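Side-chain contact in putative aminomethyltransferase (Leptospirillum rubarum, PDB 3TTG), which probably binds a folate cofactor and may transfer one-carbon groups, like the aminomethyltransferase (T-protein) of the glycine cleavage system: residues L102-P105 with A106-E110. Sequence-based numbering, arbitrary orientation.
Sequences LFPP and AGTRE
A type II beta turn running from Pro105 to Thr108 links strand 99-103 to helix 109-118 in the folate-binding domain. The turn is closed by the backbone N-H of Thr108, which reaches the carbonyl O of Pro105 at 3.2 Å with a bent N-H...O angle of 141°. The same oxygen takes a second bond from the threonine hydroxyl: Thr108 OG1 lies 2.7 Å from Pro105 O, in the carbonyl plane and on a lone pair, whereas the amide donor is tilted 26° from that plane. A chi1 of 72° sets OG1 between the backbone N and the carbonyl carbon of its own residue, aimed back at the turn's first residue, and puts CG2 beside Pro105, 3.9 Å from its CB. OG1 also touches the proline rings, at 3.5 Å from both Pro104 CB and Pro105 CD. Proline suits the first turn position because it needs only to offer its carbonyl, and Gly107 readily adopts the positive phi of the third. Outside the turn, Pro105 packs on Phe233 and Thr108 on Phe89. With an alanine at Thr108, the backbone hydrogen bond could remain, but Pro105 O would probably lose its second donor and the proline rings the cover of OG1 and CG2. Thr108 stands at the N-cap of the helix, yet its hydroxyl turns back to Pro105 O and makes no capping bond; two donors on that carbonyl thus brace the turn.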
loop_
_atom_site.group_PDB
_atom_site.type_symbol
_atom_site.label_atom_id
_atom_site.label_comp_id
_atom_site.label_asym_id
_atom_site.label_seq_id
_atom_site.Cartn_x
_atom_site.Cartn_y
_atom_site.Cartn_z
ATOM N N LEU A 102 12.929 6.998 -3.071
ATOM C CA LEU A 102 12.265 5.726 -2.974
ATOM C C LEU A 102 11.833 5.531 -1.576
ATOM O O LEU A 102 12.636 5.682 -0.631
ATOM C CB LEU A 102 13.193 4.531 -3.405
ATOM C CG LEU A 102 13.766 4.599 -4.802
ATOM C CD1 LEU A 102 14.853 3.537 -5.007
ATOM C CD2 LEU A 102 12.668 4.459 -5.853
ATOM N N PHE A 103 10.592 5.104 -1.428
ATOM C CA PHE A 103 10.003 4.832 -0.092
ATOM C C PHE A 103 9.545 3.373 -0.038
ATOM O O PHE A 103 8.392 3.053 -0.376
ATOM C CB PHE A 103 8.877 5.783 0.223
ATOM C CG PHE A 103 9.349 7.214 0.131
ATOM C CD1 PHE A 103 9.706 7.917 1.267
ATOM C CD2 PHE A 103 9.341 7.889 -1.082
ATOM C CE1 PHE A 103 10.164 9.229 1.180
ATOM C CE2 PHE A 103 9.724 9.224 -1.163
ATOM C CZ PHE A 103 10.206 9.867 -0.038
ATOM N N PRO A 104 10.464 2.467 0.356
ATOM C CA PRO A 104 10.110 1.044 0.487
ATOM C C PRO A 104 9.292 0.788 1.765
ATOM O O PRO A 104 8.955 1.733 2.459
ATOM C CB PRO A 104 11.469 0.380 0.526
ATOM C CG PRO A 104 12.272 1.336 1.326
ATOM C CD PRO A 104 11.865 2.678 0.777
ATOM N N PRO A 105 8.868 -0.446 2.023
ATOM C CA PRO A 105 8.018 -0.686 3.189
ATOM C C PRO A 105 8.702 -0.441 4.524
ATOM O O PRO A 105 9.898 -0.664 4.662
ATOM C CB PRO A 105 7.667 -2.189 3.065
ATOM C CG PRO A 105 7.910 -2.540 1.618
ATOM C CD PRO A 105 9.040 -1.689 1.207
ATOM N N ALA A 106 7.911 -0.102 5.542
ATOM C CA ALA A 106 8.413 0.032 6.911
ATOM C C ALA A 106 9.214 -1.187 7.324
ATOM O O ALA A 106 8.826 -2.302 7.034
ATOM C CB ALA A 106 7.215 0.242 7.891
ATOM N N GLY A 107 10.335 -0.969 7.983
ATOM C CA GLY A 107 11.162 -2.040 8.491
ATOM C C GLY A 107 12.087 -2.701 7.475
ATOM O O GLY A 107 12.765 -3.631 7.844
ATOM N N THR A 108 12.195 -2.191 6.242
ATOM C CA THR A 108 13.060 -2.790 5.193
ATOM C C THR A 108 14.287 -1.935 4.818
ATOM O O THR A 108 14.964 -2.247 3.809
ATOM C CB THR A 108 12.223 -3.048 3.921
ATOM O OG1 THR A 108 11.896 -1.826 3.251
ATOM C CG2 THR A 108 11.005 -3.882 4.186
ATOM N N ARG A 109 14.629 -0.903 5.619
ATOM C CA ARG A 109 15.659 0.046 5.212
ATOM C C ARG A 109 16.977 -0.635 4.791
ATOM O O ARG A 109 17.524 -0.266 3.745
ATOM C CB ARG A 109 15.919 1.175 6.217
ATOM C CG ARG A 109 16.638 0.830 7.460
ATOM C CD ARG A 109 16.505 1.937 8.539
ATOM N NE ARG A 109 17.349 3.089 8.208
ATOM C CZ ARG A 109 17.669 4.080 9.036
ATOM N NH1 ARG A 109 17.199 4.101 10.278
ATOM N NH2 ARG A 109 18.464 5.060 8.627
ATOM N N GLU A 110 17.453 -1.624 5.568
ATOM C CA GLU A 110 18.691 -2.353 5.275
ATOM C C GLU A 110 18.496 -3.353 4.140
ATOM O O GLU A 110 19.279 -3.362 3.183
ATOM C CB GLU A 110 19.142 -3.060 6.558
ATOM C CG GLU A 110 20.348 -3.960 6.490
ATOM C CD GLU A 110 20.534 -4.639 7.837
ATOM O OE1 GLU A 110 20.436 -3.941 8.875
ATOM O OE2 GLU A 110 20.655 -5.883 7.855
#